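Local coordinates for protein deoxy-D-mannose-octulosonate 8-phosphate phosphatase (Haemophilus influenzae Rd, PDB 1K1E) that hydrolyses 3-deoxy-D-manno-octulosonate 8-phosphate to KDO and inorganic phosphate, a magnesium-dependent step of lipopolysaccharide biosynthesis, working as a homotetramer, at residues T13-V18 against K34-R39; M46-D49 against Q53-V56; T86-L91 against F115-T120; M154-Q157 against S163-D166. All coordinates share one frame; numbering follows the deposited sequence.

Contact 1: T13-V18 against K34-R39. With CO (cobalt (II) ion), chain M.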
loop_
_atom_site.group_PDB
_atom_site.type_symbol
_atom_site.label_atom_id
_atom_site.label_comp_id
_atom_site.label_asym_id
_atom_site.label_seq_id
_atom_site.Cartn_x
_atom_site.Cartn_y
_atom_site.Cartn_z
ATOM N N THR A 13 3.146 -8.639 -21.079
ATOM C CA THR A 13 3.013 -7.679 -20.020
ATOM C C THR A 13 4.342 -7.288 -19.356
ATOM O O THR A 13 5.210 -8.126 -19.044
ATOM C CB THR A 13 2.015 -8.185 -18.911
ATOM O OG1 THR A 13 1.878 -7.161 -17.917
ATOM C CG2 THR A 13 2.541 -9.366 -18.188
ATOM N N ASP A 14 4.515 -5.980 -19.202
ATOM C CA ASP A 14 5.641 -5.446 -18.463
ATOM C C ASP A 14 5.361 -5.892 -17.016
ATOM O O ASP A 14 4.254 -6.316 -16.656
ATOM C CB ASP A 14 5.629 -3.895 -18.518
ATOM C CG ASP A 14 6.556 -3.273 -17.512
ATOM O OD1 ASP A 14 7.671 -3.792 -17.329
ATOM O OD2 ASP A 14 6.175 -2.252 -16.927
ATOM N N VAL A 15 6.384 -5.846 -16.162
ATOM C CA VAL A 15 6.170 -6.226 -14.777
ATOM C C VAL A 15 6.016 -5.075 -13.773
ATOM O O VAL A 15 4.951 -4.872 -13.202
ATOM C CB VAL A 15 7.351 -7.156 -14.248
ATOM C CG1 VAL A 15 7.219 -7.413 -12.753
ATOM C CG2 VAL A 15 7.297 -8.483 -15.028
ATOM N N ASP A 16 7.081 -4.321 -13.562
ATOM C CA ASP A 16 6.992 -3.283 -12.514
ATOM C C ASP A 16 6.127 -2.151 -12.919
ATOM O O ASP A 16 6.373 -1.552 -13.936
ATOM C CB ASP A 16 8.389 -2.796 -12.160
ATOM C CG ASP A 16 9.249 -3.931 -11.622
ATOM O OD1 ASP A 16 8.850 -4.492 -10.571
ATOM O OD2 ASP A 16 10.254 -4.291 -12.276
ATOM N N GLY A 17 5.099 -1.850 -12.130
ATOM C CA GLY A 17 4.256 -0.715 -12.496
ATOM C C GLY A 17 3.006 -1.164 -13.223
ATOM O O GLY A 17 2.058 -0.372 -13.381
ATOM N N VAL A 18 3.010 -2.447 -13.656
ATOM C CA VAL A 18 1.869 -3.019 -14.340
ATOM C C VAL A 18 1.357 -4.176 -13.499
ATOM O O VAL A 18 0.261 -4.102 -12.980
ATOM C CB VAL A 18 2.235 -3.467 -15.757
ATOM C CG1 VAL A 18 1.084 -4.197 -16.411
ATOM C CG2 VAL A 18 2.527 -2.203 -16.594
ATOM N N LYS A 34 8.374 -9.023 -4.060
ATOM C CA LYS A 34 7.670 -8.467 -5.209
ATOM C C LYS A 34 6.200 -8.665 -4.934
ATOM O O LYS A 34 5.769 -9.766 -4.589
ATOM C CB LYS A 34 8.081 -9.102 -6.535
ATOM C CG LYS A 34 9.516 -8.748 -6.862
ATOM C CD LYS A 34 9.857 -9.109 -8.324
ATOM C CE LYS A 34 9.189 -8.069 -9.254
ATOM N NZ LYS A 34 9.723 -6.613 -9.068
ATOM N N SER A 35 5.393 -7.627 -5.136
ATOM C CA SER A 35 4.002 -7.744 -4.773
ATOM C C SER A 35 3.091 -7.755 -5.991
ATOM O O SER A 35 2.957 -6.720 -6.642
ATOM C CB SER A 35 3.665 -6.574 -3.846
ATOM O OG SER A 35 4.558 -6.583 -2.718
ATOM N N PHE A 36 2.433 -8.877 -6.248
ATOM C CA PHE A 36 1.558 -9.006 -7.448
ATOM C C PHE A 36 0.117 -8.880 -7.023
ATOM O O PHE A 36 -0.146 -8.613 -5.834
ATOM C CB PHE A 36 1.836 -10.358 -8.090
ATOM C CG PHE A 36 3.247 -10.501 -8.529
ATOM C CD1 PHE A 36 4.189 -11.166 -7.730
ATOM C CD2 PHE A 36 3.671 -9.900 -9.715
ATOM C CE1 PHE A 36 5.541 -11.228 -8.114
ATOM C CE2 PHE A 36 5.049 -9.972 -10.089
ATOM C CZ PHE A 36 5.958 -10.627 -9.288
ATOM N N HIS A 37 -0.832 -9.028 -7.944
ATOM C CA HIS A 37 -2.228 -8.888 -7.546
ATOM C C HIS A 37 -2.956 -10.152 -7.916
ATOM O O HIS A 37 -2.838 -10.644 -9.058
ATOM C CB HIS A 37 -2.844 -7.647 -8.210
ATOM C CG HIS A 37 -4.210 -7.344 -7.709
ATOM N ND1 HIS A 37 -4.494 -6.260 -6.900
ATOM C CD2 HIS A 37 -5.378 -8.026 -7.861
ATOM C CE1 HIS A 37 -5.787 -6.280 -6.581
ATOM N NE2 HIS A 37 -6.339 -7.336 -7.153
ATOM N N VAL A 38 -3.726 -10.662 -6.965
ATOM C CA VAL A 38 -4.401 -11.940 -7.196
ATOM C C VAL A 38 -5.368 -11.927 -8.391
ATOM O O VAL A 38 -5.450 -12.928 -9.096
ATOM C CB VAL A 38 -5.142 -12.355 -5.935
ATOM C CG1 VAL A 38 -6.344 -11.396 -5.689
ATOM C CG2 VAL A 38 -5.540 -13.819 -6.010
ATOM N N ARG A 39 -6.108 -10.824 -8.606
ATOM C CA ARG A 39 -7.052 -10.868 -9.717
ATOM C C ARG A 39 -6.335 -10.793 -11.099
ATOM O O ARG A 39 -6.872 -11.263 -12.118
ATOM C CB ARG A 39 -8.112 -9.807 -9.580
ATOM C CG ARG A 39 -8.854 -9.890 -8.186
ATOM C CD ARG A 39 -10.204 -9.119 -8.129
ATOM N NE ARG A 39 -9.957 -7.675 -8.057
ATOM C CZ ARG A 39 -9.732 -7.024 -6.908
ATOM N NH1 ARG A 39 -9.706 -7.632 -5.718
ATOM N NH2 ARG A 39 -9.548 -5.730 -6.952
HETATM CO CO CO M . 7.141 -0.821 -15.824
HETATM O O HOH W 1 8.703 -2.307 -15.486
HETATM O O HOH W 2 10.687 -7.037 -12.352
HETATM O O HOH W 3 7.880 0.609 -14.488
HETATM O O HOH W 4 8.211 -0.158 -17.542
#

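Contact 2: M46-D49 against Q53-V56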
loop_
_atom_site.group_PDB
_atom_site.type_symbol
_atom_site.label_atom_id
_atom_site.label_comp_id
_atom_site.label_asym_id
_atom_site.label_seq_id
_atom_site.Cartn_x
_atom_site.Cartn_y
_atom_site.Cartn_z
ATOM N N MET A 46 -7.169 -17.022 -17.163
ATOM C CA MET A 46 -8.345 -16.996 -18.026
ATOM C C MET A 46 -7.888 -16.836 -19.446
ATOM O O MET A 46 -8.419 -17.448 -20.355
ATOM C CB MET A 46 -9.288 -15.860 -17.600
ATOM C CG MET A 46 -10.011 -16.206 -16.354
ATOM S SD MET A 46 -10.868 -14.807 -15.690
ATOM C CE MET A 46 -12.123 -15.698 -14.539
ATOM N N LEU A 47 -6.887 -15.990 -19.657
ATOM C CA LEU A 47 -6.429 -15.829 -21.007
ATOM C C LEU A 47 -5.888 -17.105 -21.609
ATOM O O LEU A 47 -6.293 -17.497 -22.696
ATOM C CB LEU A 47 -5.333 -14.747 -21.129
ATOM C CG LEU A 47 -5.766 -13.280 -20.854
ATOM C CD1 LEU A 47 -4.576 -12.320 -21.004
ATOM C CD2 LEU A 47 -6.861 -12.844 -21.874
ATOM N N MET A 48 -4.993 -17.736 -20.875
ATOM C CA MET A 48 -4.369 -18.952 -21.372
ATOM C C MET A 48 -5.430 -20.003 -21.667
ATOM O O MET A 48 -5.363 -20.725 -22.676
ATOM C CB MET A 48 -3.371 -19.378 -20.313
ATOM C CG MET A 48 -2.270 -18.328 -20.085
ATOM S SD MET A 48 -0.936 -18.738 -18.879
ATOM C CE MET A 48 -1.673 -19.882 -18.047
ATOM N N ASP A 49 -6.417 -20.092 -20.789
ATOM C CA ASP A 49 -7.528 -21.043 -20.946
ATOM C C ASP A 49 -8.356 -20.757 -22.225
ATOM O O ASP A 49 -8.890 -21.688 -22.837
ATOM C CB ASP A 49 -8.404 -21.002 -19.694
ATOM C CG ASP A 49 -9.664 -21.879 -19.789
ATOM O OD1 ASP A 49 -10.800 -21.344 -19.957
ATOM O OD2 ASP A 49 -9.516 -23.119 -19.690
ATOM N N GLN A 53 -2.065 -16.723 -25.374
ATOM C CA GLN A 53 -0.904 -16.911 -24.529
ATOM C C GLN A 53 -0.528 -15.640 -23.782
ATOM O O GLN A 53 -0.885 -14.527 -24.221
ATOM C CB GLN A 53 0.250 -17.348 -25.390
ATOM C CG GLN A 53 -0.079 -18.644 -26.155
ATOM C CD GLN A 53 1.040 -18.960 -27.166
ATOM O OE1 GLN A 53 2.155 -19.299 -26.779
ATOM N NE2 GLN A 53 0.746 -18.789 -28.435
ATOM N N VAL A 54 0.214 -15.802 -22.704
ATOM C CA VAL A 54 0.673 -14.630 -21.961
ATOM C C VAL A 54 2.201 -14.691 -21.796
ATOM O O VAL A 54 2.758 -15.736 -21.508
ATOM C CB VAL A 54 -0.010 -14.534 -20.601
ATOM C CG1 VAL A 54 0.581 -13.376 -19.813
ATOM C CG2 VAL A 54 -1.583 -14.433 -20.809
ATOM N N ALA A 55 2.874 -13.567 -21.995
ATOM C CA ALA A 55 4.327 -13.483 -21.806
ATOM C C ALA A 55 4.643 -12.298 -20.875
ATOM O O ALA A 55 3.853 -11.335 -20.796
ATOM C CB ALA A 55 5.053 -13.287 -23.141
ATOM N N VAL A 56 5.772 -12.417 -20.171
ATOM C CA VAL A 56 6.243 -11.380 -19.253
ATOM C C VAL A 56 7.537 -10.819 -19.835
ATOM O O VAL A 56 8.394 -11.566 -20.291
ATOM C CB VAL A 56 6.506 -12.020 -17.866
ATOM C CG1 VAL A 56 7.294 -11.044 -16.939
ATOM C CG2 VAL A 56 5.166 -12.479 -17.278
#

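Contact 3: T86-L91 against F115-T120. With HG (mercury (II) ion), chain N.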
loop_
_atom_site.group_PDB
_atom_site.type_symbol
_atom_site.label_atom_id
_atom_site.label_comp_id
_atom_site.label_asym_id
_atom_site.label_seq_id
_atom_site.Cartn_x
_atom_site.Cartn_y
_atom_site.Cartn_z
ATOM N N THR A 86 12.887 -5.342 -29.447
ATOM C CA THR A 86 13.202 -6.601 -30.070
ATOM C C THR A 86 12.689 -7.776 -29.206
ATOM O O THR A 86 12.371 -8.828 -29.757
ATOM C CB THR A 86 14.702 -6.746 -30.329
ATOM O OG1 THR A 86 15.388 -6.639 -29.110
ATOM C CG2 THR A 86 15.169 -5.625 -31.281
ATOM N N ALA A 87 12.574 -7.581 -27.886
ATOM C CA ALA A 87 12.074 -8.615 -26.992
ATOM C C ALA A 87 10.665 -8.908 -27.455
ATOM O O ALA A 87 10.247 -10.073 -27.450
ATOM C CB ALA A 87 12.030 -8.172 -25.496
ATOM N N CYS A 88 9.912 -7.879 -27.860
ATOM C CA CYS A 88 8.553 -8.139 -28.327
ATOM C C CYS A 88 8.554 -9.091 -29.490
ATOM O O CYS A 88 7.817 -10.073 -29.488
ATOM C CB CYS A 88 7.757 -6.897 -28.835
ATOM S SG CYS A 88 7.426 -5.742 -27.433
ATOM N N PHE A 89 9.335 -8.797 -30.521
ATOM C CA PHE A 89 9.262 -9.706 -31.666
ATOM C C PHE A 89 9.717 -11.124 -31.379
ATOM O O PHE A 89 9.180 -12.098 -31.970
ATOM C CB PHE A 89 10.025 -9.068 -32.798
ATOM C CG PHE A 89 9.440 -7.728 -33.196
ATOM C CD1 PHE A 89 8.169 -7.662 -33.752
ATOM C CD2 PHE A 89 10.165 -6.552 -33.040
ATOM C CE1 PHE A 89 7.628 -6.432 -34.162
ATOM C CE2 PHE A 89 9.626 -5.327 -33.446
ATOM C CZ PHE A 89 8.369 -5.269 -34.010
ATOM N N ASP A 90 10.687 -11.230 -30.472
ATOM C CA ASP A 90 11.221 -12.536 -30.086
ATOM C C ASP A 90 10.141 -13.318 -29.392
ATOM O O ASP A 90 9.987 -14.511 -29.651
ATOM C CB ASP A 90 12.422 -12.378 -29.175
ATOM C CG ASP A 90 13.660 -11.888 -29.896
ATOM O OD1 ASP A 90 14.650 -11.470 -29.188
ATOM O OD2 ASP A 90 13.625 -11.938 -31.148
ATOM N N LEU A 91 9.386 -12.648 -28.508
ATOM C CA LEU A 91 8.318 -13.358 -27.782
ATOM C C LEU A 91 7.199 -13.715 -28.745
ATOM O O LEU A 91 6.553 -14.771 -28.641
ATOM C CB LEU A 91 7.800 -12.472 -26.627
ATOM C CG LEU A 91 8.762 -12.338 -25.448
ATOM C CD1 LEU A 91 8.229 -11.220 -24.467
ATOM C CD2 LEU A 91 8.868 -13.738 -24.680
ATOM N N PHE A 115 5.018 -0.656 -27.149
ATOM C CA PHE A 115 3.692 -0.331 -27.636
ATOM C C PHE A 115 3.736 -0.315 -29.158
ATOM O O PHE A 115 2.838 -0.811 -29.796
ATOM C CB PHE A 115 3.251 1.082 -27.175
ATOM C CG PHE A 115 3.184 1.250 -25.675
ATOM C CD1 PHE A 115 3.454 2.498 -25.077
ATOM C CD2 PHE A 115 2.805 0.203 -24.854
ATOM C CE1 PHE A 115 3.347 2.694 -23.685
ATOM C CE2 PHE A 115 2.693 0.395 -23.474
ATOM C CZ PHE A 115 2.968 1.646 -22.887
ATOM N N ALA A 116 4.806 0.293 -29.697
ATOM C CA ALA A 116 4.992 0.462 -31.139
ATOM C C ALA A 116 5.168 -0.875 -31.860
ATOM O O ALA A 116 4.688 -1.063 -32.960
ATOM C CB ALA A 116 6.188 1.357 -31.404
ATOM N N ALA A 117 5.838 -1.806 -31.217
ATOM C CA ALA A 117 6.060 -3.103 -31.834
ATOM C C ALA A 117 4.789 -3.957 -31.793
ATOM O O ALA A 117 4.572 -4.773 -32.733
ATOM C CB ALA A 117 7.139 -3.776 -31.161
ATOM N N CYS A 118 3.928 -3.776 -30.769
ATOM C CA CYS A 118 2.669 -4.578 -30.717
ATOM C C CYS A 118 1.527 -3.959 -31.527
ATOM O O CYS A 118 1.526 -2.783 -31.810
ATOM C CB CYS A 118 2.170 -4.763 -29.282
ATOM S SG CYS A 118 2.926 -6.105 -28.340
ATOM N N GLY A 119 0.545 -4.779 -31.857
ATOM C CA GLY A 119 -0.596 -4.315 -32.615
ATOM C C GLY A 119 -1.567 -3.507 -31.769
ATOM O O GLY A 119 -2.187 -2.601 -32.276
ATOM N N THR A 120 -1.672 -3.827 -30.486
ATOM C CA THR A 120 -2.593 -3.142 -29.566
ATOM C C THR A 120 -1.799 -2.855 -28.302
ATOM O O THR A 120 -0.953 -3.670 -27.916
ATOM C CB THR A 120 -3.763 -4.103 -29.192
ATOM O OG1 THR A 120 -4.478 -4.444 -30.391
ATOM C CG2 THR A 120 -4.706 -3.496 -28.188
HETATM HG HG HG N . 5.095 -5.598 -27.947
#

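Contact 4: M154-Q157 against S163-D166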
loop_
_atom_site.group_PDB
_atom_site.type_symbol
_atom_site.label_atom_id
_atom_site.label_comp_id
_atom_site.label_asym_id
_atom_site.label_seq_id
_atom_site.Cartn_x
_atom_site.Cartn_y
_atom_site.Cartn_z
ATOM N N MET A 154 -11.449 -7.227 -20.765
ATOM C CA MET A 154 -11.869 -6.512 -21.992
ATOM C C MET A 154 -11.626 -7.363 -23.221
ATOM O O MET A 154 -12.500 -7.458 -24.119
ATOM C CB MET A 154 -11.055 -5.216 -22.188
ATOM C CG MET A 154 -11.385 -4.097 -21.248
ATOM S SD MET A 154 -10.441 -2.614 -21.728
ATOM C CE MET A 154 -10.702 -2.637 -23.447
ATOM N N ILE A 155 -10.429 -7.945 -23.282
ATOM C CA ILE A 155 -10.116 -8.794 -24.432
ATOM C C ILE A 155 -11.082 -9.993 -24.512
ATOM O O ILE A 155 -11.640 -10.280 -25.563
ATOM C CB ILE A 155 -8.640 -9.299 -24.360
ATOM C CG1 ILE A 155 -7.698 -8.087 -24.413
ATOM C CG2 ILE A 155 -8.377 -10.298 -25.531
ATOM C CD1 ILE A 155 -6.206 -8.394 -24.186
ATOM N N LEU A 156 -11.235 -10.717 -23.410
ATOM C CA LEU A 156 -12.142 -11.861 -23.406
ATOM C C LEU A 156 -13.580 -11.489 -23.728
ATOM O O LEU A 156 -14.310 -12.240 -24.416
ATOM C CB LEU A 156 -12.093 -12.588 -22.063
ATOM C CG LEU A 156 -10.753 -13.293 -21.806
ATOM C CD1 LEU A 156 -10.614 -13.705 -20.364
ATOM C CD2 LEU A 156 -10.646 -14.517 -22.718
ATOM N N GLN A 157 -14.022 -10.342 -23.231
ATOM C CA GLN A 157 -15.376 -9.973 -23.560
ATOM C C GLN A 157 -15.489 -9.708 -25.047
ATOM O O GLN A 157 -16.472 -10.072 -25.652
ATOM C CB GLN A 157 -15.764 -8.733 -22.808
ATOM C CG GLN A 157 -17.128 -8.241 -23.188
ATOM C CD GLN A 157 -17.696 -7.554 -22.024
ATOM O OE1 GLN A 157 -18.046 -8.204 -21.011
ATOM N NE2 GLN A 157 -17.746 -6.226 -22.092
ATOM N N SER A 163 -18.218 -15.102 -20.372
ATOM C CA SER A 163 -18.833 -16.030 -19.419
ATOM C C SER A 163 -17.890 -16.738 -18.427
ATOM O O SER A 163 -18.357 -17.124 -17.356
ATOM C CB SER A 163 -19.729 -17.079 -20.154
ATOM O OG SER A 163 -18.945 -18.069 -20.795
ATOM N N VAL A 164 -16.596 -16.871 -18.737
ATOM C CA VAL A 164 -15.643 -17.507 -17.818
ATOM C C VAL A 164 -15.466 -16.624 -16.567
ATOM O O VAL A 164 -15.171 -17.106 -15.463
ATOM C CB VAL A 164 -14.251 -17.724 -18.535
ATOM C CG1 VAL A 164 -13.509 -16.372 -18.702
ATOM C CG2 VAL A 164 -13.391 -18.713 -17.761
ATOM N N PHE A 165 -15.654 -15.315 -16.719
ATOM C CA PHE A 165 -15.496 -14.494 -15.515
ATOM C C PHE A 165 -16.786 -13.892 -15.013
ATOM O O PHE A 165 -16.843 -13.526 -13.849
ATOM C CB PHE A 165 -14.445 -13.398 -15.715
ATOM C CG PHE A 165 -14.770 -12.393 -16.793
ATOM C CD1 PHE A 165 -15.763 -11.449 -16.616
ATOM C CD2 PHE A 165 -14.000 -12.351 -17.968
ATOM C CE1 PHE A 165 -15.990 -10.458 -17.590
ATOM C CE2 PHE A 165 -14.245 -11.336 -18.936
ATOM C CZ PHE A 165 -15.236 -10.416 -18.713
ATOM N N ASP A 166 -17.808 -13.778 -15.855
ATOM C CA ASP A 166 -19.031 -13.167 -15.367
ATOM C C ASP A 166 -20.154 -14.084 -14.984
ATOM O O ASP A 166 -21.239 -13.612 -14.668
ATOM C CB ASP A 166 -19.546 -12.076 -16.293
ATOM C CG ASP A 166 -20.034 -12.591 -17.612
ATOM O OD1 ASP A 166 -20.158 -11.755 -18.521
ATOM O OD2 ASP A 166 -20.288 -13.792 -17.752
HETATM O O HOH W 5 -19.525 -8.990 -18.632
#

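Contact 1: T13-V18 against K34-R39
The ammonium group of K34 meets the carboxylate of D16 in a salt bridge, NZ to OD1 at 2.7 Å, made on the syn lone pair of that oxygen. The two side chains cross at about a right angle, and K34 reaches the acid because its chain folds over at chi3 and chi4 (75° and 64°); a long, flexible side chain suits a place where the CA atoms of D16 and K34 stand 9.0 Å apart. Water 2 donates to D16 OD2 at 2.8 Å and only weakly accepts from NZ, so both carboxylate oxygens have a partner. Beneath this polar pair V15 offers CG1 to the CE of K34 at 4.1 Å and, at 4.3 Å, to CE2 of F36, arriving at the edge of the ring near its plane.

The end of strand 10-14 and the loop after it carry the DxDxV signature of the HAD phosphatases, formed by D14, D16 and V18. Cobalt, probably standing in for magnesium, is bound by D14 OD2 at 2.0 Å and by the backbone O of D16 at 2.2 Å, with waters 1, 3 and 4 and D107 as further ligands. The carboxylate of D16 is left to K34; D16 and H37 to G41 probably bind substrate, as in relatives. G17 has phi at 98°, a backbone shape that calls for glycine.

Farther out, K34 has a second acid in E31, and D14 OD1 is paired with K84. L65 of helix 63-72 backs V15 and F36, while strand 30-37 joins an antiparallel ladder with a strand of the second subunit, whose D107 receives R39.

Contact 2: M46-D49 against Q53-V56
V54 pushes its CG2 methyl between L47 and M48 of the helix, and nearly all of the contact is built round that one branch. The tight part lies on the L47 side: CG2 is 3.7 Å from L47 CD1 and 3.8 Å from L47 CB, with the two side chains crossing at about a right angle. Both residues are buried, and a branched leucine over a branched valine fills such a place without any polar atom to satisfy. The methyl faces the helix because it lies anti to the carbonyl carbon of V54, while CG1 lies anti to the backbone N (chi1 175°).

The looser side belongs to M48, which is partly exposed and touches V54 CG2 through its CG at 4.0 Å. At the start of the strand, CB of Q53 points away from the helix, and its NE2 is hydrogen-bonded to the A95 carbonyl; D49, at the end of the helix, uses OD1 for a bond to S174.

Three residues join helix 38-49 to strand 53-58, a short helix-to-strand connection in the Rossmann-like alpha/beta fold of the HAD family, with the strand beside strand 10-14 in the parallel sheet. F148 and S152 of helix 147-158 also touch L47. Across the two segments the attachment is purely apolar: helix and strand are held by shape and burial, and their polar side chains find partners in other parts of the fold.

Contact 3: T86-L91 against F115-T120
C88 and A117 turn their CB atoms to one another across the interface between two helices, at 3.9 Å, where their backbones come nearest. Alanine suits this position: with a single methyl it lets the CA atoms of C88 and A117 approach to 6.6 Å. The same methyl receives the ring of F89 from a second direction. CZ stands 3.4 Å from A117 CB, with CE2 a little farther at 3.7 Å, and the ring meets the methyl obliquely. F89 reaches it from one residue farther round the helix: its CB does not aim straight at the other segment, but the length of the side chain brings CZ and CE2 of the ring to the A117 methyl, on the exposed border of the contact.

Toward the interior the cysteine sulfurs come together through mercury. C88 SG binds it at 2.4 Å and C118 SG at 2.3 Å, while the backbone O of A114 is a third ligand. In both cysteines the sulfur lies anti to the carbonyl carbon, with chi1 at -66° in C88 and -83° in C118, which directs the two sulfurs to one site from opposing segments. Soft thiolates are the natural ligands of mercury; the cofactor, magnesium, probably binds at the separate site where cobalt sits here.

C118 is where the chain leaves helix 112-117 on its way to strand 120-123, and its side chain rests on T102 and Y104 of strand 102-106. Helix 84-95 lies against the parallel sheet of this HAD-family fold, A87 and L91 touching L57 of strand 53-58.

Contact 4: M154-Q157 against S163-D166
Segment 154-157 of helix 147-158 and the short helix 163-166 approach with CA atoms 8.1 Å apart at Q157 and S163 and 8.7 Å at L156 and V164, a distance bridged by side chains and one water. Two successive helices pack together here on the outside of the alpha/beta fold, four residues joining helix 147-158 to helix 163-166.

L156 is the buried centre. Its CB meets the edge of the F165 ring, near the ring plane, at 4.0 Å from CE2, while CD1 reaches CG1 of V164 at 4.3 Å. Leucine serves both neighbours, CB for the ring and CD1 for V164. F165 holds CG between its backbone N and carbonyl carbon (chi1 62°), a crowded position that swings the ring toward helix 147-158. Large and flat, the ring spans from the apolar L156 to the exposed Q157, whose OE1 lies 4.3 Å from CZ and meets the ring obliquely.

M46 of helix 38-49 touches both L156 and F165, adding to the apolar cluster. On the subunit side, the F165 ring meets that of Y130 of the second subunit with planes at about 45°, and the backbone O of F165 bonds to S109 of that chain.

At the exposed border polar groups take over. D166 OD1 is also bonded to S162 and, together with Q157, holds water 5, which donates to Q157 OE1 at 2.9 Å and to D166 OD1 at 2.8 Å.

All four contacts are mostly buried, but contacts 1 and 2 lie nearer the chain's centre than contacts 3 and 4, where F89 and Q157 form exposed borders. Contacts 1 and 2 share helix 38-49 and neighbouring strands of one sheet, joined by a probable hydrogen bond from T13 N to A55 O (2.8 Å). Contact 2 is the link to the rest: A55 packs on L91 of contact 3, and M46 and L47 on L156 of contact 4. Contacts 1, 2 and 4 reach the second subunit, contact 2 through M46. Chemistry follows place: a salt bridge and cobalt at the active-site loop, apolar side chains in contact 2, cysteine sulfurs on mercury in contact 3, and a water bridge at the exposed border of contact 4.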